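Local structure of beta-n-acetylhexosaminidase (Streptococcus pneumoniae, 4AZI) at residues D229-E234 with K243-S248; K105-G110 with A363-L368. The protein probably removes terminal beta-linked N-acetylglucosamine residues from glycans, as an exo-acting family 20 glycoside hydrolase catalytic module from a pneumococcal enzyme with two such modules. The protein carries 2 engineered substitutions. All coordinates share one frame; numbering follows the deposited sequence.

Contact 1. Residues D229-E234 with K243-S248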
loop_
_atom_site.group_PDB
_atom_site.type_symbol
_atom_site.label_atom_id
_atom_site.label_comp_id
_atom_site.label_asym_id
_atom_site.label_seq_id
_atom_site.Cartn_x
_atom_site.Cartn_y
_atom_site.Cartn_z
ATOM N N ASP A 229 9.989 -9.471 -2.564
ATOM C CA ASP A 229 11.457 -9.540 -2.773
ATOM C C ASP A 229 12.217 -10.470 -1.821
ATOM O O ASP A 229 12.966 -11.343 -2.258
ATOM C CB ASP A 229 12.110 -8.153 -2.663
ATOM C CG ASP A 229 11.435 -7.105 -3.522
ATOM O OD1 ASP A 229 10.191 -7.036 -3.541
ATOM O OD2 ASP A 229 12.164 -6.321 -4.154
ATOM N N GLY A 230 12.027 -10.267 -0.521
ATOM C CA GLY A 230 12.880 -10.902 0.468
ATOM C C GLY A 230 12.485 -12.316 0.813
ATOM O O GLY A 230 13.178 -12.972 1.577
ATOM N N PHE A 231 11.368 -12.790 0.267
ATOM C CA PHE A 231 10.805 -14.080 0.670
ATOM C C PHE A 231 11.290 -15.239 -0.196
ATOM O O PHE A 231 11.071 -15.257 -1.411
ATOM C CB PHE A 231 9.270 -14.017 0.690
ATOM C CG PHE A 231 8.706 -13.212 1.834
ATOM C CD1 PHE A 231 8.732 -11.817 1.806
ATOM C CD2 PHE A 231 8.155 -13.847 2.943
ATOM C CE1 PHE A 231 8.219 -11.076 2.865
ATOM C CE2 PHE A 231 7.632 -13.114 4.000
ATOM C CZ PHE A 231 7.663 -11.723 3.963
ATOM N N TYR A 232 11.930 -16.207 0.448
ATOM C CA TYR A 232 12.477 -17.385 -0.220
ATOM C C TYR A 232 13.267 -17.022 -1.462
ATOM O O TYR A 232 12.979 -17.494 -2.558
ATOM C CB TYR A 232 11.360 -18.392 -0.517
ATOM C CG TYR A 232 10.800 -18.963 0.760
ATOM C CD1 TYR A 232 11.363 -20.097 1.335
ATOM C CD2 TYR A 232 9.736 -18.348 1.415
ATOM C CE1 TYR A 232 10.877 -20.607 2.519
ATOM C CE2 TYR A 232 9.238 -18.858 2.597
ATOM C CZ TYR A 232 9.814 -19.991 3.141
ATOM O OH TYR A 232 9.344 -20.509 4.312
ATOM N N TYR A 233 14.258 -16.156 -1.281
ATOM C CA TYR A 233 15.060 -15.660 -2.402
ATOM C C TYR A 233 15.634 -16.841 -3.170
ATOM O O TYR A 233 16.054 -17.835 -2.566
ATOM C CB TYR A 233 16.176 -14.741 -1.896
ATOM C CG TYR A 233 17.016 -14.112 -2.988
ATOM C CD1 TYR A 233 16.517 -13.065 -3.771
ATOM C CD2 TYR A 233 18.316 -14.548 -3.224
ATOM C CE1 TYR A 233 17.299 -12.475 -4.763
ATOM C CE2 TYR A 233 19.103 -13.975 -4.213
ATOM C CZ TYR A 233 18.592 -12.943 -4.981
ATOM O OH TYR A 233 19.377 -12.384 -5.958
ATOM N N GLU A 234 15.588 -16.736 -4.497
ATOM C CA GLU A 234 16.103 -17.754 -5.432
ATOM C C GLU A 234 15.518 -19.171 -5.243
ATOM O O GLU A 234 16.206 -20.173 -5.471
ATOM C CB GLU A 234 17.647 -17.750 -5.457
ATOM C CG GLU A 234 18.225 -17.854 -6.871
ATOM C CD GLU A 234 19.734 -17.675 -6.935
ATOM O OE1 GLU A 234 20.319 -17.002 -6.057
ATOM O OE2 GLU A 234 20.347 -18.207 -7.880
ATOM N N LYS A 243 4.300 -18.016 7.213
ATOM C CA LYS A 243 3.421 -18.340 6.079
ATOM C C LYS A 243 2.139 -17.484 6.007
ATOM O O LYS A 243 1.433 -17.526 5.009
ATOM C CB LYS A 243 3.077 -19.829 6.037
ATOM C CG LYS A 243 4.275 -20.776 6.036
ATOM C CD LYS A 243 5.268 -20.483 4.919
ATOM C CE LYS A 243 6.432 -21.454 4.966
ATOM N NZ LYS A 243 7.200 -21.372 6.247
ATOM N N ASP A 244 1.853 -16.708 7.049
ATOM C CA ASP A 244 0.611 -15.903 7.106
ATOM C C ASP A 244 0.648 -14.563 6.385
ATOM O O ASP A 244 -0.375 -13.903 6.286
ATOM C CB ASP A 244 0.194 -15.633 8.555
ATOM C CG ASP A 244 -0.147 -16.891 9.314
ATOM O OD1 ASP A 244 -0.642 -17.855 8.702
ATOM O OD2 ASP A 244 0.076 -16.896 10.536
ATOM N N VAL A 245 1.821 -14.154 5.912
ATOM C CA VAL A 245 1.978 -12.852 5.243
ATOM C C VAL A 245 1.250 -12.819 3.895
ATOM O O VAL A 245 1.409 -13.725 3.095
ATOM C CB VAL A 245 3.476 -12.496 5.059
ATOM C CG1 VAL A 245 3.643 -11.213 4.242
ATOM C CG2 VAL A 245 4.174 -12.381 6.422
ATOM N N LEU A 246 0.449 -11.776 3.663
ATOM C CA LEU A 246 -0.110 -11.502 2.342
ATOM C C LEU A 246 0.994 -10.902 1.470
ATOM O O LEU A 246 1.572 -9.892 1.827
ATOM C CB LEU A 246 -1.299 -10.546 2.442
ATOM C CG LEU A 246 -1.947 -10.096 1.126
ATOM C CD1 LEU A 246 -2.621 -11.248 0.378
ATOM C CD2 LEU A 246 -2.932 -8.973 1.383
ATOM N N ILE A 247 1.307 -11.536 0.343
ATOM C CA ILE A 247 2.472 -11.120 -0.442
ATOM C C ILE A 247 2.059 -10.118 -1.538
ATOM O O ILE A 247 1.272 -10.433 -2.440
ATOM C CB ILE A 247 3.213 -12.328 -1.062
ATOM C CG1 ILE A 247 3.611 -13.398 -0.003
ATOM C CG2 ILE A 247 4.390 -11.883 -1.907
ATOM C CD1 ILE A 247 4.798 -13.057 0.876
ATOM N N SER A 248 2.585 -8.909 -1.460
ATOM C CA SER A 248 2.358 -7.949 -2.530
ATOM C C SER A 248 3.365 -8.259 -3.638
ATOM O O SER A 248 4.519 -7.846 -3.561
ATOM C CB SER A 248 2.475 -6.519 -2.005
ATOM O OG SER A 248 2.385 -5.582 -3.057
#

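Contact 2. Residues K105-G110 with A363-L368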
loop_
_atom_site.group_PDB
_atom_site.type_symbol
_atom_site.label_atom_id
_atom_site.label_comp_id
_atom_site.label_asym_id
_atom_site.label_seq_id
_atom_site.Cartn_x
_atom_site.Cartn_y
_atom_site.Cartn_z
ATOM N N LYS A 105 -14.206 4.979 4.935
ATOM C CA LYS A 105 -15.130 3.959 5.459
ATOM C C LYS A 105 -16.572 4.262 5.039
ATOM O O LYS A 105 -17.299 3.353 4.647
ATOM C CB LYS A 105 -15.006 3.821 6.983
ATOM C CG LYS A 105 -15.671 2.572 7.571
ATOM C CD LYS A 105 -15.605 2.570 9.090
ATOM C CE LYS A 105 -16.665 1.643 9.658
ATOM N NZ LYS A 105 -16.739 1.692 11.140
ATOM N N SER A 106 -16.951 5.546 5.070
ATOM C CA SER A 106 -18.297 5.991 4.681
ATOM C C SER A 106 -18.615 5.701 3.209
ATOM O O SER A 106 -19.779 5.657 2.804
ATOM C CB SER A 106 -18.490 7.488 4.983
ATOM O OG SER A 106 -17.791 8.301 4.055
ATOM N N LYS A 107 -17.568 5.504 2.416
ATOM C CA LYS A 107 -17.721 5.149 1.017
ATOM C C LYS A 107 -17.311 3.697 0.735
ATOM O O LYS A 107 -17.035 3.342 -0.415
ATOM C CB LYS A 107 -16.931 6.127 0.149
ATOM C CG LYS A 107 -17.555 7.515 0.096
ATOM C CD LYS A 107 -16.573 8.539 -0.439
ATOM C CE LYS A 107 -17.136 9.949 -0.322
ATOM N NZ LYS A 107 -18.317 10.125 -1.209
ATOM N N ASP A 108 -17.294 2.869 1.788
ATOM C CA ASP A 108 -16.920 1.446 1.715
ATOM C C ASP A 108 -15.545 1.238 1.048
ATOM O O ASP A 108 -15.337 0.291 0.295
ATOM C CB ASP A 108 -18.016 0.612 1.010
ATOM C CG ASP A 108 -19.341 0.577 1.786
ATOM O OD1 ASP A 108 -19.327 0.580 3.036
ATOM O OD2 ASP A 108 -20.405 0.528 1.133
ATOM N N ILE A 109 -14.621 2.151 1.329
ATOM C CA ILE A 109 -13.237 2.063 0.873
ATOM C C ILE A 109 -12.379 1.785 2.109
ATOM O O ILE A 109 -12.445 2.518 3.091
ATOM C CB ILE A 109 -12.775 3.383 0.187
ATOM C CG1 ILE A 109 -13.563 3.671 -1.107
ATOM C CG2 ILE A 109 -11.276 3.381 -0.090
ATOM C CD1 ILE A 109 -13.495 2.596 -2.180
ATOM N N GLY A 110 -11.596 0.714 2.072
ATOM C CA GLY A 110 -10.630 0.471 3.126
ATOM C C GLY A 110 -9.363 1.285 2.925
ATOM O O GLY A 110 -9.056 1.711 1.813
ATOM N N ALA A 363 -24.246 8.503 -6.015
ATOM C CA ALA A 363 -25.571 9.100 -6.224
ATOM C C ALA A 363 -26.622 8.459 -5.313
ATOM O O ALA A 363 -27.465 9.161 -4.746
ATOM C CB ALA A 363 -25.989 9.013 -7.687
ATOM N N LEU A 364 -26.554 7.134 -5.162
ATOM C CA LEU A 364 -27.427 6.409 -4.238
ATOM C C LEU A 364 -27.312 6.919 -2.799
ATOM O O LEU A 364 -28.331 7.179 -2.158
ATOM C CB LEU A 364 -27.194 4.889 -4.303
ATOM C CG LEU A 364 -28.064 4.010 -3.389
ATOM C CD1 LEU A 364 -29.546 4.316 -3.572
ATOM C CD2 LEU A 364 -27.816 2.528 -3.616
ATOM N N ARG A 365 -26.084 7.062 -2.299
ATOM C CA ARG A 365 -25.866 7.546 -0.932
ATOM C C ARG A 365 -26.387 8.973 -0.720
ATOM O O ARG A 365 -26.821 9.319 0.386
ATOM C CB ARG A 365 -24.389 7.445 -0.529
ATOM C CG ARG A 365 -23.949 6.041 -0.141
ATOM C CD ARG A 365 -22.529 6.021 0.410
ATOM N NE ARG A 365 -21.512 6.147 -0.636
ATOM C CZ ARG A 365 -21.011 5.125 -1.325
ATOM N NH1 ARG A 365 -21.432 3.884 -1.095
ATOM N NH2 ARG A 365 -20.086 5.340 -2.250
ATOM N N GLU A 366 -26.331 9.781 -1.782
ATOM C CA GLU A 366 -26.845 11.153 -1.778
ATOM C C GLU A 366 -28.372 11.198 -1.745
ATOM O O GLU A 366 -28.958 12.040 -1.055
ATOM C CB GLU A 366 -26.331 11.935 -2.992
ATOM C CG GLU A 366 -24.863 12.325 -2.917
ATOM C CD GLU A 366 -24.315 12.859 -4.234
ATOM O OE1 GLU A 366 -25.099 13.055 -5.189
ATOM O OE2 GLU A 366 -23.089 13.081 -4.318
ATOM N N GLU A 367 -29.013 10.305 -2.497
ATOM C CA GLU A 367 -30.473 10.210 -2.471
ATOM C C GLU A 367 -31.008 9.662 -1.145
ATOM O O GLU A 367 -32.033 10.138 -0.653
ATOM C CB GLU A 367 -31.014 9.404 -3.660
ATOM C CG GLU A 367 -31.102 10.189 -4.966
ATOM C CD GLU A 367 -31.922 11.465 -4.848
ATOM O OE1 GLU A 367 -33.166 11.380 -4.753
ATOM O OE2 GLU A 367 -31.316 12.558 -4.843
ATOM N N LEU A 368 -30.313 8.678 -0.569
ATOM C CA LEU A 368 -30.697 8.117 0.730
ATOM C C LEU A 368 -30.623 9.147 1.857
ATOM O O LEU A 368 -31.499 9.185 2.722
ATOM C CB LEU A 368 -29.859 6.879 1.084
ATOM C CG LEU A 368 -30.167 5.553 0.370
ATOM C CD1 LEU A 368 -29.171 4.478 0.778
ATOM C CD2 LEU A 368 -31.594 5.081 0.632
#

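Contact 1. Residues D229-E234 with K243-S248
Phe231 lays one face of its ring over the end of Ile247, whose CD1 methyl sits 4.0 Å from the ring centroid and only 10° off the ring normal, a CH-pi contact in which the methyl is centred rather than resting on a rim. Ile247 delivers that methyl with CG1 anti to its own carbonyl carbon (chi1 -54°) and a second bend at chi2, which carries CD1 out from strand 246-249 towards the loop. At the far end of the same ring, Phe231 CZ meets Val245 CG1 at 4.1 Å, an oblique approach that is plain apolar contact. Phe241, from the connection between the two segments, adds a second ring against Phe231, the planes inclined by about 40°, and Ala226 of strand 223-227 also touches the phenyl group.

Beside this apolar patch lies a polar one. Lys243 starts out pointing away from the loop, but its chain bends at chi2 and again at chi4, and the ammonium swings back to Tyr232. The two side chains meet at about a right angle, and Lys243 NZ gives a weak hydrogen bond of 3.0 Å to Tyr232 OH. Both polar ends are held more firmly by the backbone of Phe241: its carbonyl oxygen accepts from Lys243 NZ, while its N-H is bonded to Tyr232 OH.

Next door, Asp229 is hydrogen-bonded to Trp250 NE1 and Tyr257 OH, two residues of the inhibitor pocket, so the loop that carries Phe231 also reaches the active site of this TIM barrel. Phe231, Val245 and Ile247 form the apolar half of the contact, and the buried Tyr232 brings a hydroxyl that Lys243 and Phe241 satisfy; between these two segments the direct grip is probably mainly apolar.

Contact 2. Residues K105-G110 with A363-L368
The guanidinium of Arg365, reaching from helix 362-368 to the end of helix 94-106, rests on the backbone of Lys107, with Lys107 CA 4.0 Å above the centre of the plane. This is the closely packed part: Arg365 CD comes to 3.7 Å from Ser106 O, and Arg365 NH2 stands 4.0 Å from Lys107 CB. The arginine chain runs straight at chi2 but bends at chi3 (-76°), turning the flat group over the helix end. Asn362 OD1 bridges the two cationic side chains, accepting a hydrogen bond from Lys107 NZ and a weak one from Arg365 NH2.

The whole contact is at the surface, and it is loosest towards the exposed Asp108. Asp108 OD2 remains 4.2 Å from Arg365 NH1, well out of the guanidinium plane and with no N-H directed at it, and the carboxylate and guanidinium planes stand 82° apart. Their attraction is probably no more than electrostatic; the same oxygen also forms a long, weak ion pair with Arg358.

Asp108, at positive phi, is the C-prime residue of a Schellman motif. The arginine packs against this capped C-terminal end of helix 94-106, where the chain passes into strand 110-117 of the barrel.

From the N terminus, the chain builds the first two barrel strands, 10-16 and 41-45, before helix 94-106 leads into the first half of contact 2 and on into strand 110-117. Strands 176-180 and 223-227 follow, and the loop after the latter opens contact 1, which closes locally with just eight residues between its segments as strand 246-249 begins. The last two strands and helix 339-352 precede helix 362-368, which completes contact 2 across 252 intervening residues. Contact 1 is therefore nested inside contact 2. Their centres are 35 Å apart, on opposite sides of the chain's centre: one joins consecutive barrel elements, the other ties the C-terminal helical region to the barrel.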